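L-threonine dehydrogenase (Flavobacterium frigidimaris, PDB 2YY7) binds NAD and probably oxidises L-threonine at its 3-hydroxyl, as an extended short-chain dehydrogenase-reductase related to UDP-galactose 4-epimerase. Local coordinates at residues A[79-84]-A[270-275]; A[116-121]-A[141-146]. All blocks are in the same frame, centred on the assembly; numbering follows the deposited sequence.

Contact 1. Residues A[79-84]-A[270-275]; sequences LSATAE and DFRQKI. With NAD (nicotinamide-adenine-dinucleotide), chain E.
The methyl of A81 lies against F271 and R272, at the start of the helix in 270-275. A81 CB is 4.0 Å from R272 CG and also meets the far end of the F271 ring. The ring presents an edge here, with A81 O lying near its plane, 4.0 Å from F271 CZ. F271 CG sits between its own backbone N and carbonyl carbon (chi1 84°), a rotation that brings the CE1 and CZ edge up to A81. One face of the same ring is covered near its rim by R272 CG, so phenyl and arginine stem close over the alanine together. On the buried side, I275 reaches in with its longer branch; I275 CD1 lies 4.0 Å from A81 CA and also touches S80 O and E84 CG. No hydrogen bond crosses the contact; it is made by a methyl, a ring edge, the end of an isoleucine and the methylenes of R272 and E84, and alanine suits the centre because its methyl already touches both F271 and R272.

The other side is looser and polar. D270, F271 and R272 are partly exposed, and the guanidinium of R272 lies past the alanine, where it grips D270 side-on. R272 NH1 donates to D270 OD1 at 2.7 Å, while R272 NE points almost straight at D270 OD2 (173° at the hydrogen). The same OD2 also accepts R272 N, from above the carboxylate plane, so D270 caps the start of the helix as well as holding the arginine. This salt bridge probably limits the rotation of the guanidinium, and F204 adds a cation-pi partner. E84 is likewise apolar only in its stem: its carboxylate bonds to Y156 of the second subunit and to the start of helix 142-161.

The contact thus joins two short helices, 80-85, which follows strand 71-74 of the Rossmann sheet beside the NAD pocket, and 272-276, which comes after strand 264-267 of the smaller two-stranded sheet.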
ATOM      1  N   LEU A  79      -3.277  16.553   1.601  1.00 11.23           N
ATOM      2  CA  LEU A  79      -2.278  16.234   2.617  1.00 11.38           C
ATOM      3  C   LEU A  79      -2.789  15.417   3.810  1.00 10.94           C
ATOM      4  O   LEU A  79      -3.989  15.195   3.954  1.00 10.94           O
ATOM      5  CB  LEU A  79      -1.617  17.526   3.106  1.00 11.33           C
ATOM      6  CG  LEU A  79      -0.463  18.034   2.242  1.00 14.85           C
ATOM      7  CD1 LEU A  79      -0.912  18.217   0.803  1.00 15.30           C
ATOM      8  CD2 LEU A  79       0.052  19.343   2.821  1.00 17.68           C
ATOM      9  N   SER A  80      -1.858  14.989   4.660  1.00 10.86           N
ATOM     10  CA  SER A  80      -2.154  14.163   5.829  1.00 11.50           C
ATOM     11  C   SER A  80      -3.365  14.550   6.669  1.00 10.64           C
ATOM     12  O   SER A  80      -4.276  13.749   6.840  1.00 10.96           O
ATOM     13  CB  SER A  80      -0.921  14.072   6.742  1.00 12.02           C
ATOM     14  OG  SER A  80      -0.532  15.348   7.220  1.00 14.01           O
ATOM     15  N   ALA A  81      -3.377  15.763   7.208  1.00 10.88           N
ATOM     16  CA  ALA A  81      -4.498  16.189   8.040  1.00 11.37           C
ATOM     17  C   ALA A  81      -5.797  16.376   7.252  1.00 11.03           C
ATOM     18  O   ALA A  81      -6.860  15.913   7.669  1.00 11.18           O
ATOM     19  CB  ALA A  81      -4.137  17.472   8.783  1.00 11.26           C
ATOM     20  N   THR A  82      -5.710  17.048   6.111  1.00 11.66           N
ATOM     21  CA  THR A  82      -6.882  17.290   5.277  1.00 12.54           C
ATOM     22  C   THR A  82      -7.526  15.993   4.782  1.00 12.30           C
ATOM     23  O   THR A  82      -8.752  15.869   4.741  1.00 11.81           O
ATOM     24  CB  THR A  82      -6.516  18.150   4.049  1.00 13.78           C
ATOM     25  OG1 THR A  82      -5.983  19.408   4.485  1.00 16.64           O
ATOM     26  CG2 THR A  82      -7.741  18.399   3.193  1.00 14.15           C
ATOM     27  N   ALA A  83      -6.697  15.025   4.407  1.00 11.92           N
ATOM     28  CA  ALA A  83      -7.193  13.752   3.903  1.00 12.02           C
ATOM     29  C   ALA A  83      -8.065  13.001   4.914  1.00 12.09           C
ATOM     30  O   ALA A  83      -8.981  12.280   4.524  1.00 12.34           O
ATOM     31  CB  ALA A  83      -6.022  12.879   3.466  1.00 12.14           C
ATOM     32  N   GLU A  84      -7.780  13.163   6.204  1.00 12.98           N
ATOM     33  CA  GLU A  84      -8.565  12.487   7.236  1.00 13.32           C
ATOM     34  C   GLU A  84     -10.001  12.994   7.259  1.00 14.21           C
ATOM     35  O   GLU A  84     -10.908  12.281   7.682  1.00 13.78           O
ATOM     36  CB  GLU A  84      -7.940  12.688   8.621  1.00 13.60           C
ATOM     37  CG  GLU A  84      -6.681  11.870   8.861  1.00 12.17           C
ATOM     38  CD  GLU A  84      -6.912  10.373   8.711  1.00  9.48           C
ATOM     39  OE1 GLU A  84      -7.685   9.794   9.503  1.00 10.47           O
ATOM     40  OE2 GLU A  84      -6.318   9.774   7.797  1.00 11.21           O
ATOM     41  N   ASP A 270      -4.488  18.709  19.092  1.00 15.39           N
ATOM     42  CA  ASP A 270      -5.783  18.246  18.608  1.00 14.27           C
ATOM     43  C   ASP A 270      -5.598  16.930  17.847  1.00 14.24           C
ATOM     44  O   ASP A 270      -4.591  16.251  18.043  1.00 14.10           O
ATOM     45  CB  ASP A 270      -6.481  19.327  17.758  1.00 14.92           C
ATOM     46  CG  ASP A 270      -5.733  19.678  16.477  1.00 15.79           C
ATOM     47  OD1 ASP A 270      -6.117  20.695  15.861  1.00 17.33           O
ATOM     48  OD2 ASP A 270      -4.793  18.960  16.076  1.00 13.44           O
ATOM     49  N   PHE A 271      -6.548  16.560  16.990  1.00 13.54           N
ATOM     50  CA  PHE A 271      -6.453  15.294  16.265  1.00 13.10           C
ATOM     51  C   PHE A 271      -5.132  15.099  15.523  1.00 13.25           C
ATOM     52  O   PHE A 271      -4.693  13.965  15.306  1.00 12.78           O
ATOM     53  CB  PHE A 271      -7.644  15.136  15.297  1.00 13.54           C
ATOM     54  CG  PHE A 271      -7.459  15.812  13.963  1.00 15.18           C
ATOM     55  CD1 PHE A 271      -6.820  15.155  12.915  1.00 18.22           C
ATOM     56  CD2 PHE A 271      -7.932  17.101  13.748  1.00 16.38           C
ATOM     57  CE1 PHE A 271      -6.659  15.770  11.672  1.00 18.89           C
ATOM     58  CE2 PHE A 271      -7.775  17.725  12.510  1.00 20.35           C
ATOM     59  CZ  PHE A 271      -7.137  17.058  11.470  1.00 17.76           C
ATOM     60  N   ARG A 272      -4.489  16.197  15.149  1.00 11.82           N
ATOM     61  CA  ARG A 272      -3.226  16.107  14.431  1.00 12.39           C
ATOM     62  C   ARG A 272      -2.090  15.504  15.250  1.00 12.11           C
ATOM     63  O   ARG A 272      -1.104  15.027  14.691  1.00 12.34           O
ATOM     64  CB  ARG A 272      -2.851  17.487  13.887  1.00 11.70           C
ATOM     65  CG  ARG A 272      -3.783  17.894  12.758  1.00 11.17           C
ATOM     66  CD  ARG A 272      -3.631  19.339  12.355  1.00 14.28           C
ATOM     67  NE  ARG A 272      -4.217  20.251  13.331  1.00 13.02           N
ATOM     68  CZ  ARG A 272      -4.432  21.539  13.088  1.00 13.85           C
ATOM     69  NH1 ARG A 272      -4.967  22.316  14.022  1.00 11.77           N
ATOM     70  NH2 ARG A 272      -4.112  22.045  11.901  1.00 10.22           N
ATOM     71  N   GLN A 273      -2.241  15.504  16.572  1.00 12.53           N
ATOM     72  CA  GLN A 273      -1.230  14.928  17.458  1.00 12.37           C
ATOM     73  C   GLN A 273      -1.147  13.414  17.258  1.00 12.84           C
ATOM     74  O   GLN A 273      -0.070  12.812  17.355  1.00 11.68           O
ATOM     75  CB  GLN A 273      -1.586  15.203  18.923  1.00 13.53           C
ATOM     76  CG  GLN A 273      -0.562  14.646  19.911  1.00 13.38           C
ATOM     77  CD  GLN A 273       0.740  15.414  19.870  1.00 12.42           C
ATOM     78  OE1 GLN A 273       1.828  14.832  19.814  1.00 16.72           O
ATOM     79  NE2 GLN A 273       0.638  16.736  19.904  1.00 12.50           N
ATOM     80  N   LYS A 274      -2.297  12.800  16.993  1.00 12.84           N
ATOM     81  CA  LYS A 274      -2.363  11.356  16.794  1.00 14.14           C
ATOM     82  C   LYS A 274      -1.641  10.947  15.514  1.00 12.92           C
ATOM     83  O   LYS A 274      -1.085   9.854  15.428  1.00 14.07           O
ATOM     84  CB  LYS A 274      -3.827  10.899  16.760  1.00 13.11           C
ATOM     85  CG  LYS A 274      -4.550  11.098  18.099  1.00 16.95           C
ATOM     86  CD  LYS A 274      -5.996  10.611  18.074  1.00 16.88           C
ATOM     87  CE  LYS A 274      -6.868  11.441  17.138  1.00 18.97           C
ATOM     88  NZ  LYS A 274      -8.307  11.028  17.223  1.00 20.03           N
ATOM     89  N   ILE A 275      -1.652  11.825  14.517  1.00 12.57           N
ATOM     90  CA  ILE A 275      -0.968  11.535  13.264  1.00 10.66           C
ATOM     91  C   ILE A 275       0.532  11.624  13.531  1.00 10.89           C
ATOM     92  O   ILE A 275       1.291  10.713  13.195  1.00 10.03           O
ATOM     93  CB  ILE A 275      -1.334  12.559  12.161  1.00 10.54           C
ATOM     94  CG1 ILE A 275      -2.836  12.505  11.865  1.00  9.00           C
ATOM     95  CG2 ILE A 275      -0.519  12.278  10.906  1.00 11.55           C
ATOM     96  CD1 ILE A 275      -3.298  13.480  10.801  1.00 10.24           C
TER
HETATM   97  PA  NAD E3001      -0.765  22.041  -1.336  1.00  9.94           P
HETATM   98  O1A NAD E3001      -0.220  23.309  -0.773  1.00 10.01           O
HETATM   99  O2A NAD E3001      -2.009  21.540  -0.696  1.00 10.53           O
HETATM  100  O5B NAD E3001      -0.879  22.127  -2.912  1.00  8.58           O
HETATM  101  C5B NAD E3001      -1.682  21.241  -3.638  1.00  3.91           C
HETATM  102  C4B NAD E3001      -2.112  21.901  -4.925  1.00  5.99           C
HETATM  103  O4B NAD E3001      -2.767  20.911  -5.719  1.00  7.54           O
HETATM  104  C3B NAD E3001      -3.102  23.064  -4.678  1.00  7.81           C
HETATM  105  O3B NAD E3001      -2.673  24.272  -5.329  1.00  8.85           O
HETATM  106  C2B NAD E3001      -4.431  22.502  -5.198  1.00  7.51           C
HETATM  107  O2B NAD E3001      -5.279  23.508  -5.724  1.00  8.79           O
HETATM  108  C1B NAD E3001      -3.947  21.503  -6.259  1.00  8.55           C
HETATM  109  N9A NAD E3001      -4.969  20.508  -6.613  1.00  8.89           N
HETATM  110  C8A NAD E3001      -5.812  19.837  -5.727  1.00 10.09           C
HETATM  111  N7A NAD E3001      -6.613  19.035  -6.444  1.00  8.19           N
HETATM  112  C5A NAD E3001      -6.273  19.179  -7.744  1.00  9.44           C
HETATM  113  C6A NAD E3001      -6.802  18.618  -8.896  1.00  8.67           C
HETATM  114  N6A NAD E3001      -7.858  17.835  -8.836  1.00  7.69           N
HETATM  115  N1A NAD E3001      -6.277  18.971 -10.112  1.00  8.28           N
HETATM  116  C2A NAD E3001      -5.228  19.873 -10.204  1.00  9.67           C
HETATM  117  N3A NAD E3001      -4.706  20.466  -9.070  1.00  8.46           N
HETATM  118  C4A NAD E3001      -5.248  20.109  -7.861  1.00  7.80           C
HETATM  119  O3  NAD E3001       0.306  20.866  -1.116  1.00  9.50           O
HETATM  120  PN  NAD E3001       1.927  20.938  -1.107  1.00  9.35           P
HETATM  121  O1N NAD E3001       2.464  21.806  -2.207  1.00  7.46           O
HETATM  122  O2N NAD E3001       2.316  21.111   0.319  1.00 14.18           O
HETATM  123  O5D NAD E3001       2.296  19.401  -1.477  1.00  8.59           O
HETATM  124  C5D NAD E3001       2.541  19.010  -2.836  1.00  7.19           C
HETATM  125  C4D NAD E3001       2.959  17.513  -2.852  1.00  6.92           C
HETATM  126  O4D NAD E3001       4.032  17.302  -1.952  1.00  6.26           O
HETATM  127  C3D NAD E3001       1.855  16.563  -2.378  1.00  9.06           C
HETATM  128  O3D NAD E3001       1.974  15.338  -3.095  1.00 10.26           O
HETATM  129  C2D NAD E3001       2.222  16.283  -0.940  1.00  9.11           C
HETATM  130  O2D NAD E3001       1.599  15.085  -0.542  1.00 10.15           O
HETATM  131  C1D NAD E3001       3.749  16.257  -0.997  1.00  6.43           C
HETATM  132  N1N NAD E3001       4.314  16.517   0.348  1.00  6.65           N
HETATM  133  C2N NAD E3001       4.198  17.771   0.911  1.00  5.39           C
HETATM  134  C3N NAD E3001       4.731  18.005   2.174  1.00  7.35           C
HETATM  135  C7N NAD E3001       4.724  19.389   2.764  1.00  7.03           C
HETATM  136  O7N NAD E3001       5.213  19.483   4.056  1.00  9.20           O
HETATM  137  N7N NAD E3001       4.231  20.454   2.105  1.00 11.22           N
HETATM  138  C4N NAD E3001       5.362  16.965   2.881  1.00  5.97           C
HETATM  139  C5N NAD E3001       5.496  15.707   2.286  1.00  4.61           C
HETATM  140  C6N NAD E3001       4.955  15.480   1.036  1.00  2.20           C

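Contact 2. Residues A[116-121]-A[141-146]; sequences PSSIAV and TVYGIS. With NAD (nicotinamide-adenine-dinucleotide), chain E; GOL (glycerol), chain G.
The hydroxyl of Y143 is hydrogen-bonded to the nicotinamide ribose, whose O2D lies 2.6 Å from Y143 OH. A glycerol, probably from the crystallisation liquor, sits beside it: its O3 is hydrogen-bonded to S118 OG (2.8 Å) and is modelled 2.5 Å from Y143 OH, shorter than a hydrogen bond is usually found, so that distance is doubtful. Y143 reaches this point because CG stands anti to its backbone N (chi1 177°), sending the ring across toward the end of the strand. S118 CB packs against Y143 OH at 3.4 Å, and A120 CB approaches the CD2 side of the ring obliquely. This serine, Y143 and the nearby K147 match the Ser-Tyr-Lys arrangement of short-chain dehydrogenases, in which a YxxxK helix faces the end of a Rossmann strand; a catalytic role here is consistent with that family. A phenylalanine in place of Y143 would probably leave ribose O2D without this hydroxyl partner. Beyond the ring the backbones come very near: A120 O lies 3.2 Å from G144 CA in a CH-O contact, and a CB on G144 would collide with that oxygen, so glycine suits the place. T141, the N-cap, accepts from G144 N with OG1, which also shares a water with A120 O, 2.6 Å from the water.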
ATOM      1  N   PRO A 116       6.213  13.234  -5.445  1.00 10.10           N
ATOM      2  CA  PRO A 116       6.688  13.163  -4.067  1.00 10.13           C
ATOM      3  C   PRO A 116       5.862  12.283  -3.144  1.00 10.86           C
ATOM      4  O   PRO A 116       4.629  12.249  -3.222  1.00 10.91           O
ATOM      5  CB  PRO A 116       6.655  14.615  -3.634  1.00  9.95           C
ATOM      6  CG  PRO A 116       5.361  15.088  -4.278  1.00 10.58           C
ATOM      7  CD  PRO A 116       5.446  14.476  -5.676  1.00  9.14           C
ATOM      8  N   SER A 117       6.565  11.558  -2.283  1.00 10.73           N
ATOM      9  CA  SER A 117       5.925  10.719  -1.286  1.00 10.23           C
ATOM     10  C   SER A 117       6.022  11.582  -0.038  1.00 10.16           C
ATOM     11  O   SER A 117       6.181  12.805  -0.140  1.00  9.51           O
ATOM     12  CB  SER A 117       6.701   9.417  -1.085  1.00 10.34           C
ATOM     13  OG  SER A 117       6.069   8.593  -0.116  1.00 10.64           O
ATOM     14  N   SER A 118       5.947  10.958   1.131  1.00  9.00           N
ATOM     15  CA  SER A 118       6.025  11.697   2.383  1.00  9.25           C
ATOM     16  C   SER A 118       6.470  10.814   3.544  1.00  8.71           C
ATOM     17  O   SER A 118       6.375   9.588   3.480  1.00  7.66           O
ATOM     18  CB  SER A 118       4.655  12.306   2.705  1.00  8.01           C
ATOM     19  OG  SER A 118       4.613  12.801   4.026  1.00  8.36           O
ATOM     20  N   ILE A 119       6.956  11.444   4.608  1.00  9.72           N
ATOM     21  CA  ILE A 119       7.367  10.703   5.793  1.00 10.66           C
ATOM     22  C   ILE A 119       6.114  10.050   6.376  1.00 10.73           C
ATOM     23  O   ILE A 119       6.192   9.236   7.295  1.00 11.14           O
ATOM     24  CB  ILE A 119       7.978  11.630   6.862  1.00 11.57           C
ATOM     25  CG1 ILE A 119       7.039  12.817   7.118  1.00 11.59           C
ATOM     26  CG2 ILE A 119       9.367  12.085   6.422  1.00 10.84           C
ATOM     27  CD1 ILE A 119       7.425  13.668   8.322  1.00 11.67           C
ATOM     28  N   ALA A 120       4.953  10.418   5.833  1.00  9.83           N
ATOM     29  CA  ALA A 120       3.681   9.868   6.289  1.00  9.39           C
ATOM     30  C   ALA A 120       3.530   8.394   5.912  1.00  8.99           C
ATOM     31  O   ALA A 120       2.589   7.733   6.357  1.00  9.38           O
ATOM     32  CB  ALA A 120       2.521  10.673   5.710  1.00  8.75           C
ATOM     33  N   VAL A 121       4.446   7.882   5.087  1.00  9.58           N
ATOM     34  CA  VAL A 121       4.397   6.475   4.691  1.00 10.34           C
ATOM     35  C   VAL A 121       4.791   5.569   5.861  1.00 10.71           C
ATOM     36  O   VAL A 121       4.546   4.360   5.839  1.00 10.44           O
ATOM     37  CB  VAL A 121       5.335   6.178   3.489  1.00 11.49           C
ATOM     38  CG1 VAL A 121       4.891   6.980   2.276  1.00 11.91           C
ATOM     39  CG2 VAL A 121       6.782   6.503   3.844  1.00  8.65           C
ATOM     40  N   THR A 141      -2.796   6.594   8.459  1.00  9.51           N
ATOM     41  CA  THR A 141      -3.642   7.642   7.875  1.00  9.35           C
ATOM     42  C   THR A 141      -3.959   7.337   6.415  1.00  9.03           C
ATOM     43  O   THR A 141      -3.211   6.617   5.753  1.00  9.06           O
ATOM     44  CB  THR A 141      -2.958   9.024   7.915  1.00  7.84           C
ATOM     45  OG1 THR A 141      -1.806   9.020   7.057  1.00 10.45           O
ATOM     46  CG2 THR A 141      -2.525   9.356   9.333  1.00  7.99           C
ATOM     47  N   VAL A 142      -5.069   7.879   5.921  1.00  8.93           N
ATOM     48  CA  VAL A 142      -5.466   7.693   4.523  1.00  9.97           C
ATOM     49  C   VAL A 142      -4.325   8.187   3.639  1.00  9.83           C
ATOM     50  O   VAL A 142      -3.949   7.539   2.661  1.00  8.46           O
ATOM     51  CB  VAL A 142      -6.737   8.529   4.172  1.00  9.88           C
ATOM     52  CG1 VAL A 142      -7.033   8.439   2.679  1.00 14.68           C
ATOM     53  CG2 VAL A 142      -7.929   8.037   4.974  1.00  9.94           C
ATOM     54  N   TYR A 143      -3.783   9.347   3.998  1.00  9.51           N
ATOM     55  CA  TYR A 143      -2.689   9.966   3.254  1.00  9.79           C
ATOM     56  C   TYR A 143      -1.495   9.022   3.136  1.00 10.28           C
ATOM     57  O   TYR A 143      -1.031   8.733   2.030  1.00 11.45           O
ATOM     58  CB  TYR A 143      -2.274  11.254   3.956  1.00  9.59           C
ATOM     59  CG  TYR A 143      -1.106  12.000   3.352  1.00  9.25           C
ATOM     60  CD1 TYR A 143      -1.210  12.630   2.108  1.00  6.63           C
ATOM     61  CD2 TYR A 143       0.075  12.160   4.072  1.00  8.70           C
ATOM     62  CE1 TYR A 143      -0.154  13.420   1.602  1.00  7.34           C
ATOM     63  CE2 TYR A 143       1.124  12.937   3.588  1.00  7.10           C
ATOM     64  CZ  TYR A 143       1.005  13.569   2.358  1.00  7.89           C
ATOM     65  OH  TYR A 143       2.041  14.369   1.922  1.00  9.55           O
ATOM     66  N   GLY A 144      -1.006   8.541   4.280  1.00 10.09           N
ATOM     67  CA  GLY A 144       0.133   7.636   4.278  1.00  9.05           C
ATOM     68  C   GLY A 144      -0.100   6.391   3.440  1.00  9.51           C
ATOM     69  O   GLY A 144       0.805   5.911   2.758  1.00  8.92           O
ATOM     70  N   ILE A 145      -1.318   5.860   3.494  1.00  9.60           N
ATOM     71  CA  ILE A 145      -1.658   4.667   2.723  1.00  9.58           C
ATOM     72  C   ILE A 145      -1.553   4.969   1.230  1.00  8.96           C
ATOM     73  O   ILE A 145      -1.045   4.144   0.456  1.00  8.48           O
ATOM     74  CB  ILE A 145      -3.092   4.179   3.053  1.00 10.02           C
ATOM     75  CG1 ILE A 145      -3.183   3.833   4.548  1.00  9.44           C
ATOM     76  CG2 ILE A 145      -3.446   2.955   2.197  1.00  8.64           C
ATOM     77  CD1 ILE A 145      -4.577   3.452   5.009  1.00 10.24           C
ATOM     78  N   SER A 146      -2.019   6.151   0.831  1.00  8.44           N
ATOM     79  CA  SER A 146      -1.973   6.547  -0.574  1.00  7.93           C
ATOM     80  C   SER A 146      -0.534   6.734  -1.038  1.00  7.71           C
ATOM     81  O   SER A 146      -0.191   6.397  -2.173  1.00  7.65           O
ATOM     82  CB  SER A 146      -2.768   7.844  -0.812  1.00  7.62           C
ATOM     83  OG  SER A 146      -2.067   8.995  -0.365  1.00 10.46           O
TER
HETATM   84  PA  NAD E3001      -0.765  22.041  -1.336  1.00  9.94           P
HETATM   85  O1A NAD E3001      -0.220  23.309  -0.773  1.00 10.01           O
HETATM   86  O2A NAD E3001      -2.009  21.540  -0.696  1.00 10.53           O
HETATM   87  O5B NAD E3001      -0.879  22.127  -2.912  1.00  8.58           O
HETATM   88  C5B NAD E3001      -1.682  21.241  -3.638  1.00  3.91           C
HETATM   89  C4B NAD E3001      -2.112  21.901  -4.925  1.00  5.99           C
HETATM   90  O4B NAD E3001      -2.767  20.911  -5.719  1.00  7.54           O
HETATM   91  C3B NAD E3001      -3.102  23.064  -4.678  1.00  7.81           C
HETATM   92  O3B NAD E3001      -2.673  24.272  -5.329  1.00  8.85           O
HETATM   93  C2B NAD E3001      -4.431  22.502  -5.198  1.00  7.51           C
HETATM   94  O2B NAD E3001      -5.279  23.508  -5.724  1.00  8.79           O
HETATM   95  C1B NAD E3001      -3.947  21.503  -6.259  1.00  8.55           C
HETATM   96  N9A NAD E3001      -4.969  20.508  -6.613  1.00  8.89           N
HETATM   97  C8A NAD E3001      -5.812  19.837  -5.727  1.00 10.09           C
HETATM   98  N7A NAD E3001      -6.613  19.035  -6.444  1.00  8.19           N
HETATM   99  C5A NAD E3001      -6.273  19.179  -7.744  1.00  9.44           C
HETATM  100  C6A NAD E3001      -6.802  18.618  -8.896  1.00  8.67           C
HETATM  101  N6A NAD E3001      -7.858  17.835  -8.836  1.00  7.69           N
HETATM  102  N1A NAD E3001      -6.277  18.971 -10.112  1.00  8.28           N
HETATM  103  C2A NAD E3001      -5.228  19.873 -10.204  1.00  9.67           C
HETATM  104  N3A NAD E3001      -4.706  20.466  -9.070  1.00  8.46           N
HETATM  105  C4A NAD E3001      -5.248  20.109  -7.861  1.00  7.80           C
HETATM  106  O3  NAD E3001       0.306  20.866  -1.116  1.00  9.50           O
HETATM  107  PN  NAD E3001       1.927  20.938  -1.107  1.00  9.35           P
HETATM  108  O1N NAD E3001       2.464  21.806  -2.207  1.00  7.46           O
HETATM  109  O2N NAD E3001       2.316  21.111   0.319  1.00 14.18           O
HETATM  110  O5D NAD E3001       2.296  19.401  -1.477  1.00  8.59           O
HETATM  111  C5D NAD E3001       2.541  19.010  -2.836  1.00  7.19           C
HETATM  112  C4D NAD E3001       2.959  17.513  -2.852  1.00  6.92           C
HETATM  113  O4D NAD E3001       4.032  17.302  -1.952  1.00  6.26           O
HETATM  114  C3D NAD E3001       1.855  16.563  -2.378  1.00  9.06           C
HETATM  115  O3D NAD E3001       1.974  15.338  -3.095  1.00 10.26           O
HETATM  116  C2D NAD E3001       2.222  16.283  -0.940  1.00  9.11           C
HETATM  117  O2D NAD E3001       1.599  15.085  -0.542  1.00 10.15           O
HETATM  118  C1D NAD E3001       3.749  16.257  -0.997  1.00  6.43           C
HETATM  119  N1N NAD E3001       4.314  16.517   0.348  1.00  6.65           N
HETATM  120  C2N NAD E3001       4.198  17.771   0.911  1.00  5.39           C
HETATM  121  C3N NAD E3001       4.731  18.005   2.174  1.00  7.35           C
HETATM  122  C7N NAD E3001       4.724  19.389   2.764  1.00  7.03           C
HETATM  123  O7N NAD E3001       5.213  19.483   4.056  1.00  9.20           O
HETATM  124  N7N NAD E3001       4.231  20.454   2.105  1.00 11.22           N
HETATM  125  C4N NAD E3001       5.362  16.965   2.881  1.00  5.97           C
HETATM  126  C5N NAD E3001       5.496  15.707   2.286  1.00  4.61           C
HETATM  127  C6N NAD E3001       4.955  15.480   1.036  1.00  2.20           C
HETATM  128  C1  GOL G1001       3.156  16.511   7.228  1.00 11.01           C
HETATM  129  O1  GOL G1001       2.376  17.536   7.114  1.00 22.12           O
HETATM  130  C2  GOL G1001       3.653  16.328   5.882  1.00 16.83           C
HETATM  131  O2  GOL G1001       4.681  15.430   6.078  1.00 15.91           O
HETATM  132  C3  GOL G1001       2.503  15.739   5.067  1.00 10.64           C
HETATM  133  O3  GOL G1001       3.136  15.221   3.994  1.00 16.83           O
HETATM  134  O   HOH W   1       0.642   8.225   8.025  1.00 11.99           O

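Contacts 1 and 2 lie on the same side of the chain's centre, their centres about 11 Å apart, and they touch directly. E84 OE2 of contact 1 is 2.9 Å from V142 N of contact 2, a probable hydrogen bond at the first turn of helix 142-161. At the other end of 79-84, S80 N packs 3.3 Å from Y143 CG, so the helix of contact 1 flanks the tyrosine's stem while its hydroxyl meets the cofactor. Both contacts border NAD: L79 CD1 approaches the pyrophosphate bridge at NAD O3 (3.5 Å), whereas P116, S117 and S118 line the nicotinamide riboside. Along the chain, 116-121 and 141-146 both fall between the segments of contact 1.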